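Local coordinates for EscN (Escherichia coli O127:H6, PDB 2OBL), which is a type III secretion system protein of the ATP synthase alpha/beta family, with a nucleotide-binding domain of the P-loop NTPase clan, at residues A[57-62]-A[85-90]; A[71-76]-A[205-210]; A[162-167]-A[217-222]. The protein carries 1 engineered substitution. All coordinates share one frame; numbering follows the deposited sequence.

In the fold
Contact 1 comes first along the chain. It packs the turn into helix 60-65 against helix 84-94 and closes a loop that contains strand 73-78. Contact 2 opens inside that loop, at residues 71-76, and closes far downstream at 205-210, so contacts 1 and 2 cross. Contact 3 opens at 162-167 and closes at 217-222. It begins after contact 1 has closed, and it crosses contact 2. Contacts 2 and 3 meet in one sheet, where strand 214-222 pairs with both 73-78 and 161-167. Leu88 of helix 84-94 touches Ile76, Met165 and Asp167. This ties the helix of contact 1 to the strands of the other two contacts.

Contact 1: A[57-62]-A[85-90]; sequences LGVRAI and STLLGM
Val59 meets Leu87 and Met90 in a small apolar contact. The two methyls of Val59 do most of the work on their side. Val59 CG2 lies 4.0 Å from Leu87 CD1 and 4.1 Å from Met90 CE. The other methyl, Val59 CG1, approaches the same Leu87 CD1 at 4.2 Å. One leucine methyl thus faces both valine branches. Val59 runs at about a right angle to each partner side chain. CG of Leu87 stands opposite its own backbone N (chi1 176°), and this carries CD1 to the valine. Met90 reaches out with an extended chain that bends only at the last torsion (chi3 56°). That bend delivers its terminal methyl to Val59.

The polar backbone atoms play a lesser part. The carbonyl oxygens Leu57 O and Met90 O come within 3.9 Å of each other, and no hydrogen bond joins the two segments. Gly58 O is 4.4 Å from Met90 CE. Gly58 has a positive phi (78°) in the turn before the helix, which by itself favours glycine. Val59 is the N-cap residue of helix 60-65, and a weak bond of 3.1 Å runs from Ile62 N to Val59 O. In the other helix, Met90 N bonds to Thr86 O at 2.9 Å.

The contact joins the start of one helix to the flank of the helix that follows the probable P-loop. The carboxylate of Asp63 folds back onto the turn, bonding Leu57 N through OD1 and Gly58 N through OD2. Leu57 and Val59 also rest on Ile91, one turn further along helix 84-94 from Leu87, while Leu87 touches Pro257. Leu88 of the same helix packs on Met165 and Asp167 of strand 161-167, so helix 84-94 lies between the 57-62 turn and the central sheet.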
ATOM      1  N   LEU A  57      -2.145   6.436  -8.050  1.00 23.97           N
ATOM      2  CA  LEU A  57      -0.892   5.798  -7.636  1.00 24.58           C
ATOM      3  C   LEU A  57       0.190   5.848  -8.721  1.00 24.42           C
ATOM      4  O   LEU A  57       1.381   5.701  -8.436  1.00 24.58           O
ATOM      5  CB  LEU A  57      -1.143   4.330  -7.257  1.00 24.49           C
ATOM      6  CG  LEU A  57      -2.028   4.047  -6.042  1.00 25.17           C
ATOM      7  CD1 LEU A  57      -1.934   2.569  -5.663  1.00 25.65           C
ATOM      8  CD2 LEU A  57      -1.634   4.905  -4.864  1.00 25.40           C
ATOM      9  N   GLY A  58      -0.235   6.013  -9.965  1.00 24.54           N
ATOM     10  CA  GLY A  58       0.685   5.938 -11.091  1.00 25.23           C
ATOM     11  C   GLY A  58       1.019   4.490 -11.412  1.00 25.80           C
ATOM     12  O   GLY A  58       2.120   4.184 -11.885  1.00 27.52           O
ATOM     13  N   VAL A  59       0.077   3.594 -11.120  1.00 23.74           N
ATOM     14  CA  VAL A  59       0.192   2.185 -11.465  1.00 22.48           C
ATOM     15  C   VAL A  59      -1.058   1.838 -12.263  1.00 22.30           C
ATOM     16  O   VAL A  59      -2.170   1.873 -11.731  1.00 21.95           O
ATOM     17  CB  VAL A  59       0.270   1.283 -10.199  1.00 22.75           C
ATOM     18  CG1 VAL A  59       0.362  -0.187 -10.592  1.00 22.75           C
ATOM     19  CG2 VAL A  59       1.461   1.670  -9.336  1.00 22.86           C
ATOM     20  N   ARG A  60      -0.878   1.533 -13.546  1.00 21.72           N
ATOM     21  CA  ARG A  60      -2.021   1.320 -14.445  1.00 21.54           C
ATOM     22  C   ARG A  60      -3.016   0.286 -13.959  1.00 20.75           C
ATOM     23  O   ARG A  60      -4.215   0.510 -14.010  1.00 21.29           O
ATOM     24  CB  ARG A  60      -1.556   0.948 -15.855  1.00 22.25           C
ATOM     25  CG  ARG A  60      -0.928   2.107 -16.606  1.00 23.04           C
ATOM     26  CD  ARG A  60      -0.795   1.780 -18.094  1.00 25.24           C
ATOM     27  NE  ARG A  60       0.075   0.626 -18.314  1.00 25.83           N
ATOM     28  CZ  ARG A  60       1.345   0.707 -18.699  1.00 25.84           C
ATOM     29  NH1 ARG A  60       1.904   1.891 -18.914  1.00 26.25           N
ATOM     30  NH2 ARG A  60       2.063  -0.403 -18.858  1.00 25.73           N
ATOM     31  N   ALA A  61      -2.527  -0.851 -13.479  1.00 21.06           N
ATOM     32  CA  ALA A  61      -3.419  -1.918 -13.075  1.00 21.94           C
ATOM     33  C   ALA A  61      -4.344  -1.440 -11.964  1.00 22.44           C
ATOM     34  O   ALA A  61      -5.528  -1.765 -11.958  1.00 23.33           O
ATOM     35  CB  ALA A  61      -2.630  -3.113 -12.621  1.00 22.20           C
ATOM     36  N   ILE A  62      -3.798  -0.665 -11.030  1.00 21.87           N
ATOM     37  CA  ILE A  62      -4.573  -0.212  -9.866  1.00 21.60           C
ATOM     38  C   ILE A  62      -5.448   0.986 -10.209  1.00 21.10           C
ATOM     39  O   ILE A  62      -6.660   0.970  -9.992  1.00 20.80           O
ATOM     40  CB  ILE A  62      -3.667   0.115  -8.659  1.00 21.38           C
ATOM     41  CG1 ILE A  62      -2.869  -1.127  -8.243  1.00 21.96           C
ATOM     42  CG2 ILE A  62      -4.515   0.607  -7.465  1.00 22.17           C
ATOM     43  CD1 ILE A  62      -1.756  -0.838  -7.228  1.00 22.38           C
ATOM     44  N   SER A  85       8.786  -4.604  -3.087  1.00 15.19           N
ATOM     45  CA  SER A  85       9.488  -3.333  -2.892  1.00 15.71           C
ATOM     46  C   SER A  85       9.450  -2.473  -4.163  1.00 14.48           C
ATOM     47  O   SER A  85       9.302  -1.241  -4.102  1.00 13.85           O
ATOM     48  CB  SER A  85      10.914  -3.568  -2.397  1.00 17.39           C
ATOM     49  OG  SER A  85      10.879  -3.995  -1.040  1.00 19.47           O
ATOM     50  N   THR A  86       9.551  -3.130  -5.311  1.00 13.74           N
ATOM     51  CA  THR A  86       9.478  -2.438  -6.605  1.00 14.15           C
ATOM     52  C   THR A  86       8.128  -1.735  -6.790  1.00 13.97           C
ATOM     53  O   THR A  86       8.068  -0.575  -7.226  1.00 12.94           O
ATOM     54  CB  THR A  86       9.725  -3.417  -7.770  1.00 14.38           C
ATOM     55  OG1 THR A  86      11.056  -3.936  -7.668  1.00 16.83           O
ATOM     56  CG2 THR A  86       9.589  -2.700  -9.121  1.00 16.05           C
ATOM     57  N   LEU A  87       7.047  -2.435  -6.446  1.00 13.88           N
ATOM     58  CA  LEU A  87       5.721  -1.839  -6.496  1.00 12.95           C
ATOM     59  C   LEU A  87       5.595  -0.672  -5.524  1.00 12.94           C
ATOM     60  O   LEU A  87       5.019   0.364  -5.870  1.00 12.22           O
ATOM     61  CB  LEU A  87       4.626  -2.873  -6.214  1.00 13.02           C
ATOM     62  CG  LEU A  87       3.209  -2.308  -6.165  1.00 13.34           C
ATOM     63  CD1 LEU A  87       2.770  -1.695  -7.509  1.00 14.69           C
ATOM     64  CD2 LEU A  87       2.215  -3.396  -5.726  1.00 13.25           C
ATOM     65  N   LEU A  88       6.122  -0.833  -4.310  1.00 11.40           N
ATOM     66  CA  LEU A  88       6.067   0.244  -3.325  1.00 12.36           C
ATOM     67  C   LEU A  88       6.845   1.451  -3.855  1.00 11.37           C
ATOM     68  O   LEU A  88       6.415   2.577  -3.707  1.00 11.78           O
ATOM     69  CB  LEU A  88       6.663  -0.185  -1.985  1.00 12.89           C
ATOM     70  CG  LEU A  88       5.943  -1.323  -1.259  1.00 13.68           C
ATOM     71  CD1 LEU A  88       6.413  -1.429   0.172  1.00 13.14           C
ATOM     72  CD2 LEU A  88       4.441  -1.099  -1.302  1.00 12.85           C
ATOM     73  N   GLY A  89       7.996   1.200  -4.458  1.00 10.98           N
ATOM     74  CA  GLY A  89       8.764   2.283  -5.075  1.00 11.82           C
ATOM     75  C   GLY A  89       7.975   3.004  -6.159  1.00 12.85           C
ATOM     76  O   GLY A  89       7.968   4.235  -6.225  1.00 12.44           O
ATOM     77  N   MET A  90       7.320   2.239  -7.025  1.00 13.43           N
ATOM     78  CA  MET A  90       6.552   2.835  -8.122  1.00 16.29           C
ATOM     79  C   MET A  90       5.472   3.741  -7.570  1.00 13.75           C
ATOM     80  O   MET A  90       5.204   4.826  -8.097  1.00 11.81           O
ATOM     81  CB  MET A  90       5.896   1.742  -8.953  1.00 17.68           C
ATOM     82  CG  MET A  90       6.860   1.012  -9.845  1.00 21.05           C
ATOM     83  SD  MET A  90       5.999  -0.284 -10.749  1.00 23.38           S
ATOM     84  CE  MET A  90       4.703   0.648 -11.551  1.00 22.66           C
TER

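Contact 2: A[71-76]-A[205-210]; sequences GQRIGI and ERAGPA
Gly71, at the turn into strand 73-78 of the central sheet, meets Gly208 and Pro209 of the short, weakly bonded strand at about 208-209. Strands 73-78 (parallel) and 208-209 (antiparallel) both pair with strand 214-222. The backbones come very close, with Gly71 CA 3.7 Å from Gly208 CA. Gly71 has no side chain, and its bare CA lets Gly208 and Pro209 come this near. Gly208 CA points its hydrogen almost straight at Gly71 O, in a CA-H...O contact of 3.3 Å (167° at the hydrogen). The proline ring adds a second touch, Pro209 CD lying 3.7 Å from Gly71 CA.

Arg73 makes the side-chain part. Its chain bends at chi2 (83°) and chi3 (47°). The aliphatic portion passes beside Ala207, with Arg73 CG 3.8 Å from Ala207 CB. Beyond the bend, the guanidinium turns an edge to Glu205, and Arg73 NH1 is 3.9 Å from Glu205 CA.

Neighbours meet the charge of Arg73. Arg73 NE forms a salt bridge with Asp241, and NH1 bonds to Leu204 O. Glu205 OE2 is 6.2 Å from Arg73 NH1, so any attraction is probably weak. The segments touch through weak contacts, with no conventional hydrogen bond, and strand 214-222, bonded to both, probably positions them.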
ATOM      1  N   GLY A  71      -8.108   9.102   1.235  1.00 12.47           N
ATOM      2  CA  GLY A  71      -8.467   8.746   2.608  1.00 12.03           C
ATOM      3  C   GLY A  71      -8.743   7.259   2.820  1.00 11.74           C
ATOM      4  O   GLY A  71      -9.123   6.840   3.903  1.00 11.97           O
ATOM      5  N   GLN A  72      -8.561   6.462   1.771  1.00 11.91           N
ATOM      6  CA  GLN A  72      -8.729   5.019   1.851  1.00 12.87           C
ATOM      7  C   GLN A  72      -7.633   4.391   2.699  1.00 12.97           C
ATOM      8  O   GLN A  72      -6.514   4.916   2.758  1.00 12.62           O
ATOM      9  CB  GLN A  72      -8.651   4.429   0.445  1.00 13.72           C
ATOM     10  CG  GLN A  72      -9.261   3.068   0.287  1.00 15.57           C
ATOM     11  CD  GLN A  72      -9.122   2.539  -1.119  1.00 15.53           C
ATOM     12  OE1 GLN A  72      -8.451   3.149  -1.953  1.00 14.66           O
ATOM     13  NE2 GLN A  72      -9.714   1.376  -1.385  1.00 16.67           N
ATOM     14  N   ARG A  73      -7.979   3.282   3.363  1.00 12.57           N
ATOM     15  CA  ARG A  73      -6.999   2.359   3.944  1.00 12.17           C
ATOM     16  C   ARG A  73      -6.867   1.152   3.025  1.00 12.29           C
ATOM     17  O   ARG A  73      -7.854   0.459   2.757  1.00 11.95           O
ATOM     18  CB  ARG A  73      -7.417   1.901   5.343  1.00 13.28           C
ATOM     19  CG  ARG A  73      -7.304   2.985   6.431  1.00 15.64           C
ATOM     20  CD  ARG A  73      -8.514   3.883   6.433  1.00 18.27           C
ATOM     21  NE  ARG A  73      -9.736   3.078   6.385  1.00 20.23           N
ATOM     22  CZ  ARG A  73     -10.348   2.571   7.452  1.00 21.35           C
ATOM     23  NH1 ARG A  73      -9.890   2.824   8.676  1.00 21.76           N
ATOM     24  NH2 ARG A  73     -11.440   1.833   7.294  1.00 22.42           N
ATOM     25  N   ILE A  74      -5.657   0.924   2.520  1.00 11.54           N
ATOM     26  CA  ILE A  74      -5.418  -0.080   1.481  1.00 12.02           C
ATOM     27  C   ILE A  74      -4.373  -1.059   1.964  1.00 11.99           C
ATOM     28  O   ILE A  74      -3.367  -0.646   2.529  1.00 12.10           O
ATOM     29  CB  ILE A  74      -4.846   0.614   0.215  1.00 13.06           C
ATOM     30  CG1 ILE A  74      -5.786   1.728  -0.265  1.00 14.18           C
ATOM     31  CG2 ILE A  74      -4.520  -0.406  -0.882  1.00 14.47           C
ATOM     32  CD1 ILE A  74      -5.050   2.909  -0.892  1.00 14.85           C
ATOM     33  N   GLY A  75      -4.596  -2.352   1.760  1.00 11.60           N
ATOM     34  CA  GLY A  75      -3.578  -3.338   2.115  1.00 12.41           C
ATOM     35  C   GLY A  75      -2.908  -3.884   0.865  1.00 12.03           C
ATOM     36  O   GLY A  75      -3.563  -4.074  -0.161  1.00 13.42           O
ATOM     37  N   ILE A  76      -1.607  -4.140   0.937  1.00 10.96           N
ATOM     38  CA  ILE A  76      -0.932  -4.880  -0.125  1.00 11.34           C
ATOM     39  C   ILE A  76      -0.399  -6.158   0.523  1.00 10.45           C
ATOM     40  O   ILE A  76       0.388  -6.090   1.466  1.00 10.20           O
ATOM     41  CB  ILE A  76       0.243  -4.089  -0.740  1.00 11.44           C
ATOM     42  CG1 ILE A  76      -0.275  -2.814  -1.430  1.00 11.67           C
ATOM     43  CG2 ILE A  76       1.037  -4.997  -1.716  1.00 12.82           C
ATOM     44  CD1 ILE A  76       0.837  -1.914  -2.012  1.00 12.10           C
ATOM     45  N   GLU A 205      -7.731   3.581  11.940  1.00 14.19           N
ATOM     46  CA  GLU A 205      -8.809   4.555  11.998  1.00 16.46           C
ATOM     47  C   GLU A 205      -8.275   5.989  11.991  1.00 14.47           C
ATOM     48  O   GLU A 205      -9.034   6.928  11.799  1.00 14.02           O
ATOM     49  CB  GLU A 205      -9.732   4.289  13.199  1.00 17.14           C
ATOM     50  CG  GLU A 205     -10.574   3.008  13.048  1.00 20.68           C
ATOM     51  CD  GLU A 205     -11.581   2.814  14.181  1.00 21.25           C
ATOM     52  OE1 GLU A 205     -11.793   3.770  14.954  1.00 23.05           O
ATOM     53  OE2 GLU A 205     -12.168   1.707  14.292  1.00 24.21           O
ATOM     54  N   ARG A 206      -6.964   6.153  12.165  1.00 14.12           N
ATOM     55  CA  ARG A 206      -6.355   7.485  12.091  1.00 13.93           C
ATOM     56  C   ARG A 206      -6.118   7.994  10.663  1.00 14.09           C
ATOM     57  O   ARG A 206      -6.009   9.191  10.440  1.00 13.21           O
ATOM     58  CB  ARG A 206      -5.087   7.552  12.940  1.00 14.41           C
ATOM     59  CG  ARG A 206      -5.403   7.506  14.424  1.00 14.23           C
ATOM     60  CD  ARG A 206      -4.181   7.203  15.253  1.00 14.44           C
ATOM     61  NE  ARG A 206      -3.259   8.328  15.321  1.00 12.15           N
ATOM     62  CZ  ARG A 206      -2.131   8.302  16.024  1.00 12.79           C
ATOM     63  NH1 ARG A 206      -1.804   7.204  16.708  1.00 12.23           N
ATOM     64  NH2 ARG A 206      -1.345   9.363  16.054  1.00 12.49           N
ATOM     65  N   ALA A 207      -6.058   7.083   9.696  1.00 13.36           N
ATOM     66  CA  ALA A 207      -6.043   7.469   8.285  1.00 14.02           C
ATOM     67  C   ALA A 207      -7.452   7.925   7.896  1.00 15.23           C
ATOM     68  O   ALA A 207      -8.420   7.614   8.599  1.00 16.59           O
ATOM     69  CB  ALA A 207      -5.612   6.279   7.423  1.00 13.97           C
ATOM     70  N   GLY A 208      -7.575   8.643   6.787  1.00 14.97           N
ATOM     71  CA  GLY A 208      -8.897   9.060   6.290  1.00 15.87           C
ATOM     72  C   GLY A 208      -8.939  10.453   5.695  1.00 16.62           C
ATOM     73  O   GLY A 208      -7.982  11.222   5.818  1.00 16.03           O
ATOM     74  N   PRO A 209     -10.063  10.799   5.041  1.00 17.28           N
ATOM     75  CA  PRO A 209     -10.225  12.144   4.498  1.00 18.08           C
ATOM     76  C   PRO A 209     -10.400  13.159   5.623  1.00 19.45           C
ATOM     77  O   PRO A 209     -10.747  12.787   6.741  1.00 18.99           O
ATOM     78  CB  PRO A 209     -11.522  12.051   3.674  1.00 17.87           C
ATOM     79  CG  PRO A 209     -11.862  10.600   3.603  1.00 18.17           C
ATOM     80  CD  PRO A 209     -11.236   9.946   4.790  1.00 17.51           C
ATOM     81  N   ALA A 210     -10.163  14.432   5.324  1.00 20.93           N
ATOM     82  CA  ALA A 210     -10.330  15.486   6.319  1.00 22.65           C
ATOM     83  C   ALA A 210     -10.738  16.787   5.648  1.00 23.46           C
ATOM     84  O   ALA A 210     -10.555  16.942   4.442  1.00 23.39           O
ATOM     85  CB  ALA A 210      -9.037  15.673   7.112  1.00 22.95           C
TER

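Contact 3: A[162-167]-A[217-222]; sequences VLLMMD and AIYTVL. With IMD (imidazole), chain D.
The Asp167 carboxylate swings anti to the main-chain nitrogen (chi1 -172°), while Thr220 places OG1 between its N and carbonyl carbon (chi1 69°). These settings bring hydroxyl and carboxylate together. Thr220 OG1 donates to the anti lone pair of Asp167 OD1 at 2.6 Å. Before this pair the two strands run parallel. Ile218 N bonds to Leu164 O at 2.8 Å, Met166 N to Ile218 O at 2.8 Å, and Thr220 N to Met166 O at 2.9 Å.

On one face, Met166 makes a Met-aromatic contact at the edge of the Tyr219 ring. Its SD is 5.4 Å from the ring centroid, 88° off the normal, and Met166 CE is 3.8 Å from Tyr219 CE1. Helix 138-156 packs on this face. On the other, Met165 and Ile218 lie side by side, CE to CD1 4.1 Å, and Met165 rests on helix 84-94.

Asp167 ends its strand, a place consistent with a Walker B aspartate. Asp167 OD2 forms a salt bridge with Lys84 of the probable P-loop and accepts a bond of 2.6 Å from N3 of an imidazole, probably from crystallisation. With OD1 held by Thr220, both oxygens are engaged, probably limiting carboxylate rotation.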
ATOM      1  N   VAL A 162      -1.619  13.540   2.305  1.00 14.91           N
ATOM      2  CA  VAL A 162      -0.526  12.695   2.767  1.00 13.70           C
ATOM      3  C   VAL A 162      -0.730  11.233   2.356  1.00 12.40           C
ATOM      4  O   VAL A 162      -1.836  10.713   2.413  1.00 13.69           O
ATOM      5  CB  VAL A 162      -0.398  12.773   4.297  1.00 13.71           C
ATOM      6  CG1 VAL A 162       0.760  11.905   4.795  1.00 14.87           C
ATOM      7  CG2 VAL A 162      -0.225  14.236   4.753  1.00 13.41           C
ATOM      8  N   LEU A 163       0.341  10.591   1.920  1.00 12.45           N
ATOM      9  CA  LEU A 163       0.343   9.134   1.759  1.00 13.26           C
ATOM     10  C   LEU A 163       1.153   8.531   2.893  1.00 13.28           C
ATOM     11  O   LEU A 163       2.355   8.782   3.008  1.00 13.73           O
ATOM     12  CB  LEU A 163       0.943   8.723   0.411  1.00 13.43           C
ATOM     13  CG  LEU A 163       1.187   7.220   0.226  1.00 14.52           C
ATOM     14  CD1 LEU A 163      -0.107   6.436   0.385  1.00 14.32           C
ATOM     15  CD2 LEU A 163       1.863   6.892  -1.117  1.00 15.00           C
ATOM     16  N   LEU A 164       0.487   7.759   3.746  1.00 13.01           N
ATOM     17  CA  LEU A 164       1.169   7.005   4.797  1.00 12.82           C
ATOM     18  C   LEU A 164       1.399   5.595   4.266  1.00 13.38           C
ATOM     19  O   LEU A 164       0.455   4.914   3.864  1.00 12.60           O
ATOM     20  CB  LEU A 164       0.299   6.940   6.050  1.00 13.69           C
ATOM     21  CG  LEU A 164       0.782   6.026   7.186  1.00 13.46           C
ATOM     22  CD1 LEU A 164       2.141   6.511   7.744  1.00 14.77           C
ATOM     23  CD2 LEU A 164      -0.278   6.005   8.287  1.00 13.75           C
ATOM     24  N   MET A 165       2.651   5.156   4.250  1.00 13.82           N
ATOM     25  CA  MET A 165       2.946   3.842   3.704  1.00 14.98           C
ATOM     26  C   MET A 165       3.737   3.038   4.728  1.00 14.89           C
ATOM     27  O   MET A 165       4.866   3.394   5.073  1.00 14.91           O
ATOM     28  CB  MET A 165       3.712   3.954   2.372  1.00 15.37           C
ATOM     29  CG  MET A 165       4.160   2.599   1.821  1.00 17.31           C
ATOM     30  SD  MET A 165       5.070   2.640   0.241  1.00 19.21           S
ATOM     31  CE  MET A 165       3.801   3.111  -0.919  1.00 19.49           C
ATOM     32  N   MET A 166       3.131   1.970   5.222  1.00 14.22           N
ATOM     33  CA  MET A 166       3.717   1.211   6.310  1.00 16.07           C
ATOM     34  C   MET A 166       4.108  -0.174   5.822  1.00 15.16           C
ATOM     35  O   MET A 166       3.248  -0.988   5.498  1.00 13.45           O
ATOM     36  CB  MET A 166       2.736   1.099   7.471  1.00 17.24           C
ATOM     37  CG  MET A 166       3.320   0.269   8.610  1.00 18.89           C
ATOM     38  SD  MET A 166       2.227   0.092  10.023  1.00 23.33           S
ATOM     39  CE  MET A 166       1.699   1.772  10.224  1.00 21.56           C
ATOM     40  N   ASP A 167       5.411  -0.426   5.764  1.00 14.71           N
ATOM     41  CA  ASP A 167       5.943  -1.707   5.316  1.00 14.39           C
ATOM     42  C   ASP A 167       6.749  -2.247   6.503  1.00 12.84           C
ATOM     43  O   ASP A 167       7.924  -1.900   6.641  1.00 10.93           O
ATOM     44  CB  ASP A 167       6.851  -1.473   4.086  1.00 15.36           C
ATOM     45  CG  ASP A 167       7.309  -2.770   3.405  1.00 16.15           C
ATOM     46  OD1 ASP A 167       6.592  -3.791   3.440  1.00 15.75           O
ATOM     47  OD2 ASP A 167       8.412  -2.770   2.816  1.00 17.77           O
ATOM     48  N   ALA A 217      -3.704   5.663   3.324  1.00  9.85           N
ATOM     49  CA  ALA A 217      -2.703   4.815   3.932  1.00 10.06           C
ATOM     50  C   ALA A 217      -2.615   3.478   3.221  1.00 10.67           C
ATOM     51  O   ALA A 217      -3.632   2.908   2.850  1.00 12.34           O
ATOM     52  CB  ALA A 217      -3.001   4.626   5.409  1.00  8.02           C
ATOM     53  N   ILE A 218      -1.389   3.007   3.031  1.00 10.75           N
ATOM     54  CA  ILE A 218      -1.145   1.687   2.475  1.00 10.57           C
ATOM     55  C   ILE A 218      -0.376   0.893   3.507  1.00 11.45           C
ATOM     56  O   ILE A 218       0.690   1.328   3.952  1.00 11.51           O
ATOM     57  CB  ILE A 218      -0.306   1.800   1.206  1.00 11.00           C
ATOM     58  CG1 ILE A 218      -1.130   2.428   0.080  1.00 11.50           C
ATOM     59  CG2 ILE A 218       0.235   0.449   0.779  1.00 10.56           C
ATOM     60  CD1 ILE A 218      -0.265   2.773  -1.159  1.00 11.53           C
ATOM     61  N   TYR A 219      -0.918  -0.269   3.871  1.00 10.79           N
ATOM     62  CA  TYR A 219      -0.310  -1.163   4.865  1.00 11.22           C
ATOM     63  C   TYR A 219       0.078  -2.468   4.194  1.00 10.88           C
ATOM     64  O   TYR A 219      -0.769  -3.108   3.556  1.00 11.73           O
ATOM     65  CB  TYR A 219      -1.320  -1.456   5.986  1.00 12.57           C
ATOM     66  CG  TYR A 219      -1.850  -0.220   6.659  1.00 13.33           C
ATOM     67  CD1 TYR A 219      -1.163   0.358   7.726  1.00 13.33           C
ATOM     68  CD2 TYR A 219      -3.032   0.391   6.216  1.00 13.59           C
ATOM     69  CE1 TYR A 219      -1.632   1.503   8.347  1.00 12.75           C
ATOM     70  CE2 TYR A 219      -3.512   1.549   6.824  1.00 13.38           C
ATOM     71  CZ  TYR A 219      -2.810   2.092   7.895  1.00 13.00           C
ATOM     72  OH  TYR A 219      -3.278   3.223   8.491  1.00 12.87           O
ATOM     73  N   THR A 220       1.330  -2.882   4.316  1.00 10.48           N
ATOM     74  CA  THR A 220       1.687  -4.187   3.722  1.00  9.29           C
ATOM     75  C   THR A 220       1.555  -5.321   4.725  1.00 10.65           C
ATOM     76  O   THR A 220       1.805  -5.159   5.919  1.00 11.51           O
ATOM     77  CB  THR A 220       3.081  -4.223   3.094  1.00 10.93           C
ATOM     78  OG1 THR A 220       4.072  -4.143   4.118  1.00 10.49           O
ATOM     79  CG2 THR A 220       3.259  -3.067   2.098  1.00 11.15           C
ATOM     80  N   VAL A 221       1.161  -6.474   4.201  1.00  9.74           N
ATOM     81  CA  VAL A 221       1.013  -7.703   4.948  1.00 10.32           C
ATOM     82  C   VAL A 221       1.930  -8.725   4.264  1.00 11.83           C
ATOM     83  O   VAL A 221       1.812  -8.984   3.057  1.00 11.59           O
ATOM     84  CB  VAL A 221      -0.441  -8.204   4.926  1.00 10.14           C
ATOM     85  CG1 VAL A 221      -0.543  -9.582   5.632  1.00 11.21           C
ATOM     86  CG2 VAL A 221      -1.382  -7.159   5.572  1.00 11.39           C
ATOM     87  N   LEU A 222       2.848  -9.284   5.034  1.00 11.59           N
ATOM     88  CA  LEU A 222       3.904 -10.122   4.472  1.00 14.02           C
ATOM     89  C   LEU A 222       3.449 -11.544   4.626  1.00 15.54           C
ATOM     90  O   LEU A 222       3.140 -11.986   5.743  1.00 17.22           O
ATOM     91  CB  LEU A 222       5.214  -9.916   5.222  1.00 16.82           C
ATOM     92  CG  LEU A 222       5.719  -8.472   5.246  1.00 17.82           C
ATOM     93  CD1 LEU A 222       7.174  -8.445   5.731  1.00 19.11           C
ATOM     94  CD2 LEU A 222       5.562  -7.777   3.877  1.00 18.42           C
TER
HETATM   95  N1  IMD D1295      12.167  -2.164   5.684  1.00 29.33           N
HETATM   96  C2  IMD D1295      10.833  -2.248   5.489  1.00 28.24           C
HETATM   97  N3  IMD D1295      10.614  -2.311   4.150  1.00 29.78           N
HETATM   98  C4  IMD D1295      11.808  -2.265   3.505  1.00 29.18           C
HETATM   99  C5  IMD D1295      12.791  -2.165   4.478  1.00 29.06           C